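Local coordinates for MdbA protein (PDB 6BO0), which is a thiol-disulfide oxidoreductase of the DsbA family that probably promotes disulfide bond formation in proteins outside the cytoplasm, at residues 63-66 and 67-71; 112-115 and 116-120; 159-162 and 163-167. One frame throughout, in Å; residues are numbered along the deposited sequence. Where two conformers were deposited one is given.

Contact 1 of 3, residues 63-66 and 67-71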
loop_
_atom_site.group_PDB
_atom_site.type_symbol
_atom_site.label_atom_id
_atom_site.label_comp_id
_atom_site.label_asym_id
_atom_site.label_seq_id
_atom_site.Cartn_x
_atom_site.Cartn_y
_atom_site.Cartn_z
ATOM N N MET A 63 0.253 12.212 5.686
ATOM C CA MET A 63 -0.422 10.999 6.168
ATOM C C MET A 63 0.394 10.332 7.289
ATOM O O MET A 63 -0.163 9.888 8.309
ATOM C CB MET A 63 -0.667 10.061 4.988
ATOM C CG MET A 63 -1.210 8.720 5.404
ATOM S SD MET A 63 -1.790 7.708 4.040
ATOM C CE MET A 63 -0.264 7.149 3.340
ATOM N N LYS A 64 1.689 10.167 7.047
ATOM C CA LYS A 64 2.547 9.496 8.026
ATOM C C LYS A 64 2.474 10.160 9.408
ATOM O O LYS A 64 2.331 9.507 10.445
ATOM C CB LYS A 64 3.972 9.493 7.535
ATOM C CG LYS A 64 4.927 8.688 8.369
ATOM C CD LYS A 64 6.292 8.715 7.701
ATOM C CE LYS A 64 7.356 8.057 8.526
ATOM N NZ LYS A 64 7.847 8.920 9.639
ATOM N N LYS A 65 2.499 11.478 9.409
ATOM C CA LYS A 65 2.434 12.206 10.663
ATOM C C LYS A 65 1.088 12.039 11.360
ATOM O O LYS A 65 1.031 11.831 12.577
ATOM C CB LYS A 65 2.732 13.675 10.444
ATOM C CG LYS A 65 2.688 14.471 11.754
ATOM C CD LYS A 65 3.374 15.828 11.682
ATOM C CE LYS A 65 3.133 16.653 12.946
ATOM N NZ LYS A 65 3.554 15.956 14.186
ATOM N N LEU A 66 0.003 12.134 10.592
ATOM C CA LEU A 66 -1.311 11.926 11.164
ATOM C C LEU A 66 -1.427 10.536 11.795
ATOM O O LEU A 66 -2.034 10.384 12.851
ATOM C CB LEU A 66 -2.404 12.149 10.119
ATOM C CG LEU A 66 -2.563 13.582 9.605
ATOM C CD1 LEU A 66 -3.544 13.571 8.465
ATOM C CD2 LEU A 66 -3.005 14.541 10.700
ATOM N N ILE A 67 -0.868 9.517 11.136
ATOM C CA ILE A 67 -0.911 8.165 11.707
ATOM C C ILE A 67 -0.095 8.123 13.012
ATOM O O ILE A 67 -0.543 7.666 14.075
ATOM C CB ILE A 67 -0.346 7.108 10.737
ATOM C CG1 ILE A 67 -1.176 7.019 9.449
ATOM C CG2 ILE A 67 -0.352 5.715 11.420
ATOM C CD1 ILE A 67 -0.484 6.280 8.328
ATOM N N GLU A 68 1.121 8.622 12.929
ATOM C CA GLU A 68 2.005 8.526 14.079
ATOM C C GLU A 68 1.402 9.218 15.302
ATOM O O GLU A 68 1.467 8.706 16.432
ATOM C CB GLU A 68 3.365 9.116 13.730
ATOM C CG GLU A 68 4.114 8.175 12.784
ATOM C CD GLU A 68 5.489 8.610 12.378
ATOM O OE1 GLU A 68 5.849 9.770 12.614
ATOM O OE2 GLU A 68 6.222 7.758 11.808
ATOM N N ASP A 69 0.782 10.370 15.062
ATOM C CA ASP A 69 0.238 11.172 16.145
ATOM C C ASP A 69 -1.090 10.659 16.700
ATOM O O ASP A 69 -1.581 11.211 17.680
ATOM C CB ASP A 69 0.124 12.609 15.681
ATOM C CG ASP A 69 1.485 13.253 15.441
ATOM O OD1 ASP A 69 2.559 12.606 15.671
ATOM O OD2 ASP A 69 1.488 14.409 15.000
ATOM N N GLY A 70 -1.684 9.640 16.096
ATOM C CA GLY A 70 -2.897 9.052 16.611
ATOM C C GLY A 70 -4.148 9.759 16.135
ATOM O O GLY A 70 -5.250 9.469 16.626
ATOM N N LYS A 71 -4.022 10.549 15.066
ATOM C CA LYS A 71 -5.184 11.273 14.525
ATOM C C LYS A 71 -6.029 10.432 13.574
ATOM O O LYS A 71 -7.236 10.666 13.455
ATOM C CB LYS A 71 -4.758 12.562 13.800
ATOM C CG LYS A 71 -3.960 13.549 14.631
ATOM C CD LYS A 71 -4.766 14.172 15.759
ATOM C CE LYS A 71 -5.689 15.269 15.262
ATOM N NZ LYS A 71 -6.385 15.988 16.378
HETATM O O HOH W 1 6.440 11.734 10.481
#
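Lys-64 NZ lies 2.9 Å from Glu-68 OE2, a salt bridge between residues four apart near the C-terminal end of helix 51-68. The ammonium group comes from above the carboxylate, 35° out of its plane. One water accepts from Lys-64 NZ and donates to Glu-68 OE1, so both oxygens of the acid are tied, directly or through water, to one lysine.

The next pair repeats the spacing with a different approach: Lys-65 NZ meets the syn lone pair of Asp-69 OD2, at 2.7 Å. The lysine chain runs extended until chi4, 56°, turns NZ toward Asp-69 OD2. Two conformers are deposited for Lys-65, so this bridge describes one of them. On the buried side Met-63 and Ile-67 lie alongside each other, Met-63 CG 3.9 Å from Ile-67 CD1.

Backbone bonds close the helix. Lys-71 N reaches back to Leu-66 O at 3.0 Å, and Gly-70 N bonds to Ile-67 O, also at 3.0 Å. Gly-70 itself takes a positive phi of 86°. Beside this turn Leu-66 CD2 comes within 4.1 Å of Lys-71 CB, while the amine of Lys-71 bonds onward to Lys-200 O.

In the second shell, Ala-18 N gives Glu-68 OE2 another donor, which would probably favour the charged acid. Val-72 and Val-74 of strand 72-78 back Ile-67, and Trp-110 and Trp-195 pack on Met-63. The six-to-one bond onto Leu-66 O, the second bond onto Ile-67 O and the left-handed glycine together define a Schellman motif, here turning the chain from the helix into strand 72-78 of the thioredoxin fold.

Contact 2 of 3, residues 112-115 and 116-120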
loop_
_atom_site.group_PDB
_atom_site.type_symbol
_atom_site.label_atom_id
_atom_site.label_comp_id
_atom_site.label_asym_id
_atom_site.label_seq_id
_atom_site.Cartn_x
_atom_site.Cartn_y
_atom_site.Cartn_z
ATOM N N PHE A 112 8.568 0.098 1.221
ATOM C CA PHE A 112 8.295 -0.704 0.033
ATOM C C PHE A 112 7.122 -0.128 -0.755
ATOM O O PHE A 112 7.180 -0.039 -1.983
ATOM C CB PHE A 112 8.054 -2.153 0.430
ATOM C CG PHE A 112 8.097 -3.125 -0.713
ATOM C CD1 PHE A 112 9.294 -3.628 -1.158
ATOM C CD2 PHE A 112 6.937 -3.556 -1.327
ATOM C CE1 PHE A 112 9.347 -4.546 -2.192
ATOM C CE2 PHE A 112 6.979 -4.508 -2.338
ATOM C CZ PHE A 112 8.195 -4.979 -2.769
ATOM N N ARG A 113 6.074 0.284 -0.047
ATOM C CA ARG A 113 4.931 0.914 -0.719
ATOM C C ARG A 113 5.363 2.193 -1.424
ATOM O O ARG A 113 4.967 2.447 -2.569
ATOM C CB ARG A 113 3.801 1.179 0.275
ATOM C CG ARG A 113 2.655 1.981 -0.295
ATOM C CD ARG A 113 1.500 2.131 0.662
ATOM N NE ARG A 113 0.472 3.021 0.112
ATOM C CZ ARG A 113 0.478 4.346 0.205
ATOM N NH1 ARG A 113 1.418 4.981 0.876
ATOM N NH2 ARG A 113 -0.465 5.043 -0.413
ATOM N N THR A 114 6.143 3.016 -0.739
ATOM C CA THR A 114 6.650 4.247 -1.348
ATOM C C THR A 114 7.450 3.936 -2.608
ATOM O O THR A 114 7.287 4.584 -3.649
ATOM C CB THR A 114 7.485 5.061 -0.370
ATOM O OG1 THR A 114 6.669 5.433 0.744
ATOM C CG2 THR A 114 8.063 6.314 -1.041
ATOM N N MET A 115 8.333 2.956 -2.512
ATOM C CA MET A 115 9.129 2.562 -3.650
ATOM C C MET A 115 8.252 2.128 -4.822
ATOM O O MET A 115 8.459 2.546 -5.950
ATOM C CB MET A 115 10.125 1.481 -3.214
ATOM C CG MET A 115 10.993 0.914 -4.320
ATOM S SD MET A 115 10.223 -0.300 -5.378
ATOM C CE MET A 115 9.938 -1.650 -4.227
ATOM N N LEU A 116 7.263 1.276 -4.557
ATOM C CA LEU A 116 6.431 0.776 -5.663
ATOM C C LEU A 116 5.697 1.904 -6.357
ATOM O O LEU A 116 5.560 1.909 -7.585
ATOM C CB LEU A 116 5.407 -0.229 -5.158
ATOM C CG LEU A 116 5.914 -1.615 -4.717
ATOM C CD1 LEU A 116 4.763 -2.385 -4.107
ATOM C CD2 LEU A 116 6.510 -2.374 -5.867
ATOM N N MET A 117 5.179 2.859 -5.589
ATOM C CA MET A 117 4.467 3.985 -6.181
ATOM C C MET A 117 5.427 4.927 -6.899
ATOM O O MET A 117 5.114 5.417 -7.991
ATOM C CB MET A 117 3.665 4.725 -5.106
ATOM C CG MET A 117 2.474 3.942 -4.603
ATOM S SD MET A 117 1.293 3.569 -5.933
ATOM C CE MET A 117 -0.125 3.008 -4.961
ATOM N N THR A 118 6.590 5.186 -6.312
ATOM C CA THR A 118 7.521 6.148 -6.911
ATOM C C THR A 118 8.175 5.597 -8.175
ATOM O O THR A 118 8.347 6.298 -9.176
ATOM C CB THR A 118 8.571 6.562 -5.879
ATOM O OG1 THR A 118 7.924 7.105 -4.716
ATOM C CG2 THR A 118 9.531 7.579 -6.452
ATOM N N GLU A 119 8.527 4.324 -8.130
ATOM C CA GLU A 119 9.193 3.678 -9.263
ATOM C C GLU A 119 8.248 3.092 -10.297
ATOM O O GLU A 119 8.705 2.505 -11.270
ATOM C CB GLU A 119 10.140 2.573 -8.774
ATOM C CG GLU A 119 11.202 3.050 -7.792
ATOM C CD GLU A 119 12.282 3.905 -8.406
ATOM O OE1 GLU A 119 12.488 3.859 -9.633
ATOM O OE2 GLU A 119 12.916 4.638 -7.630
ATOM N N GLN A 120 6.941 3.284 -10.079
ATOM C CA GLN A 120 5.893 2.652 -10.879
ATOM C C GLN A 120 6.190 2.565 -12.381
ATOM O O GLN A 120 6.132 1.485 -12.951
ATOM C CB GLN A 120 4.600 3.414 -10.653
ATOM C CG GLN A 120 3.397 2.879 -11.391
ATOM C CD GLN A 120 2.209 3.743 -11.109
ATOM O OE1 GLN A 120 2.007 4.772 -11.764
ATOM N NE2 GLN A 120 1.449 3.383 -10.110
#
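Apolar contact joins Phe-112 to Leu-116, where the methyl Leu-116 CD1 approaches ring atom Phe-112 CE2 obliquely at 3.5 Å. The sulfur chain of Met-115 is bent at chi2 (-79°) and again at chi3, which carries its methyl over one face of the same ring: Met-115 CE stands 3.6 Å above the Phe-112 plane, offset toward the rim. That methyl is also 3.9 Å from Leu-116 CD2, giving a three-residue apolar cluster. Ala-96, Ala-97 and Ile-100 of helix 89-103 and Leu-132, Met-135 and Ala-136 of helix 129-138 surround it, a core of the helical insertion that marks the DsbA form of the thioredoxin fold.

Hydrogen bonding is concentrated on Thr-114 O. Thr-118 N and Thr-118 OG1 both donate to it at 2.8 Å, the amide nearly in line with C=O and the hydroxyl from 39° above the carbonyl plane. Thr-114 OG1 turns the other way, to Trp-110 O. Glu-119 N bonds to Met-115 O at 2.8 Å.

Of the charged groups, Arg-113 is buried and forms salt bridges with Glu-45 of strand 39-45 and Asp-60 of helix 51-68, whereas the Glu-119 carboxylate bonds to Tyr-13 and Asn-122.

Contact 3 of 3, residues 159-162 and 163-167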
loop_
_atom_site.group_PDB
_atom_site.type_symbol
_atom_site.label_atom_id
_atom_site.label_comp_id
_atom_site.label_asym_id
_atom_site.label_seq_id
_atom_site.Cartn_x
_atom_site.Cartn_y
_atom_site.Cartn_z
ATOM N N LYS A 159 -5.400 -12.104 -4.117
ATOM C CA LYS A 159 -6.498 -12.014 -5.092
ATOM C C LYS A 159 -7.823 -11.727 -4.380
ATOM O O LYS A 159 -8.636 -10.899 -4.840
ATOM C CB LYS A 159 -6.608 -13.288 -5.933
ATOM C CG LYS A 159 -5.497 -13.476 -6.962
ATOM C CD LYS A 159 -5.716 -14.745 -7.777
ATOM C CE LYS A 159 -4.407 -15.352 -8.267
ATOM N NZ LYS A 159 -4.659 -16.459 -9.229
ATOM N N LYS A 160 -8.056 -12.418 -3.271
ATOM C CA LYS A 160 -9.277 -12.194 -2.498
ATOM C C LYS A 160 -9.281 -10.821 -1.819
ATOM O O LYS A 160 -10.328 -10.175 -1.738
ATOM C CB LYS A 160 -9.488 -13.304 -1.458
ATOM C CG LYS A 160 -10.766 -13.121 -0.637
ATOM C CD LYS A 160 -11.154 -14.372 0.123
ATOM C CE LYS A 160 -11.979 -14.103 1.367
ATOM N NZ LYS A 160 -13.109 -13.176 1.227
ATOM N N ILE A 161 -8.147 -10.390 -1.266
ATOM C CA ILE A 161 -8.025 -9.016 -0.694
ATOM C C ILE A 161 -8.516 -7.995 -1.737
ATOM O O ILE A 161 -9.335 -7.113 -1.458
ATOM C CB ILE A 161 -6.506 -8.689 -0.348
ATOM C CG1 ILE A 161 -5.956 -9.520 0.818
ATOM C CG2 ILE A 161 -6.287 -7.178 -0.117
ATOM C CD1 ILE A 161 -6.521 -9.172 2.169
ATOM N N ALA A 162 -7.969 -8.088 -2.943
ATOM C CA ALA A 162 -8.271 -7.129 -4.001
ATOM C C ALA A 162 -9.753 -7.183 -4.395
ATOM O O ALA A 162 -10.407 -6.143 -4.538
ATOM C CB ALA A 162 -7.384 -7.420 -5.198
ATOM N N ASP A 163 -10.278 -8.393 -4.557
ATOM C CA ASP A 163 -11.690 -8.526 -4.897
ATOM C C ASP A 163 -12.583 -7.959 -3.789
ATOM O O ASP A 163 -13.584 -7.283 -4.062
ATOM C CB ASP A 163 -12.053 -9.999 -5.115
ATOM C CG ASP A 163 -11.479 -10.595 -6.384
ATOM O OD1 ASP A 163 -11.021 -9.863 -7.275
ATOM O OD2 ASP A 163 -11.562 -11.851 -6.515
ATOM N N ASP A 164 -12.212 -8.241 -2.540
ATOM C CA ASP A 164 -12.979 -7.766 -1.405
ATOM C C ASP A 164 -12.967 -6.242 -1.310
ATOM O O ASP A 164 -13.987 -5.624 -0.989
ATOM C CB ASP A 164 -12.478 -8.395 -0.102
ATOM C CG ASP A 164 -12.851 -9.862 0.026
ATOM O OD1 ASP A 164 -13.668 -10.338 -0.779
ATOM O OD2 ASP A 164 -12.342 -10.503 0.959
ATOM N N ASN A 165 -11.820 -5.621 -1.581
ATOM C CA ASN A 165 -11.782 -4.162 -1.576
ATOM C C ASN A 165 -12.608 -3.564 -2.700
ATOM O O ASN A 165 -13.302 -2.580 -2.475
ATOM C CB ASN A 165 -10.350 -3.683 -1.612
ATOM C CG ASN A 165 -9.654 -3.893 -0.289
ATOM O OD1 ASN A 165 -10.280 -3.746 0.769
ATOM N ND2 ASN A 165 -8.378 -4.238 -0.324
ATOM N N ALA A 166 -12.580 -4.167 -3.883
ATOM C CA ALA A 166 -13.442 -3.702 -4.964
ATOM C C ALA A 166 -14.918 -3.787 -4.564
ATOM O O ALA A 166 -15.696 -2.881 -4.846
ATOM C CB ALA A 166 -13.188 -4.499 -6.210
ATOM N N LYS A 167 -15.316 -4.890 -3.927
ATOM C CA LYS A 167 -16.708 -5.077 -3.495
ATOM C C LYS A 167 -17.096 -4.019 -2.462
ATOM O O LYS A 167 -18.191 -3.456 -2.517
ATOM C CB LYS A 167 -16.889 -6.471 -2.915
ATOM C CG LYS A 167 -16.867 -7.565 -3.975
ATOM C CD LYS A 167 -16.856 -8.968 -3.385
ATOM C CE LYS A 167 -16.571 -9.982 -4.487
ATOM N NZ LYS A 167 -16.500 -11.389 -4.010
HETATM O O HOH W 2 -8.608 -10.497 -7.795
#
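The carboxylate of Asp-164 has Lys-160 on two sides: the lysine's own carbonyl oxygen, Lys-160 O, stands over one face, 3.1 Å from Asp-164 CG, while the ammonium reaches the edge. There Lys-160 NZ meets the syn lone pair of Asp-164 OD2 at 2.8 Å, a salt bridge. The carboxylate of Asp-163 has a carbonyl over its face in the same way, Lys-159 O being 3.2 Å from Asp-163 CG and nearly equidistant from the two acid oxygens. Over the amide of Asn-165 sits Ile-161 O, shifted toward the nitrogen side of the group.

These are i to i+4 pairings within helix 155-172, which follows the helical insertion of a DsbA-like thioredoxin fold and leads toward strand 181-184.

Each acid or amide has CG anti to its carbonyl carbon (chi1 -72° in Asp-164), folding it back over the preceding turn. Lys-160 reaches its partner by running extended and then bending at chi4, 47°. The Asp-164 N bond to Lys-160 O, 2.8 Å, holds the backbone beneath the pair.

Ile-161 and Asn-165 point the same way, with Ile-161 CG2 3.6 Å from Asn-165 ND2. The buried amide is satisfied by the fold around it: ND2 donates to Thr-78 O, and OD1 accepts from Ser-26 OG and Arg-77 NH1, which ties the helix to the end of strand 72-78 and fixes the amide's rotation. Tyr-98 of helix 89-103 packs on Ile-161. On the solvent side a water donates to Lys-159 O at 3.0 Å.

Contacts 1 and 2 lie on neighbouring helices, their centres 20 Å apart, and touch where Met-63 CE packs 3.7 Å from Arg-113 NH1. Contact 3 stands apart, about 11 Å from contact 2 and about 14 Å from contact 1 between nearest atoms, and lies across the chain's centre from contact 2. The probable redox centre, the pair formed by the oxidised cysteine at position 49 and Cys-52, adjoins contact 2: Gln-120 NE2 bonds to the backbone O of residue 49, and Met-117 packs on Cys-52. Contact 1 closes the far end of helix 51-68, whose start carries that centre, and contact 2 lies beside it on helix 106-118.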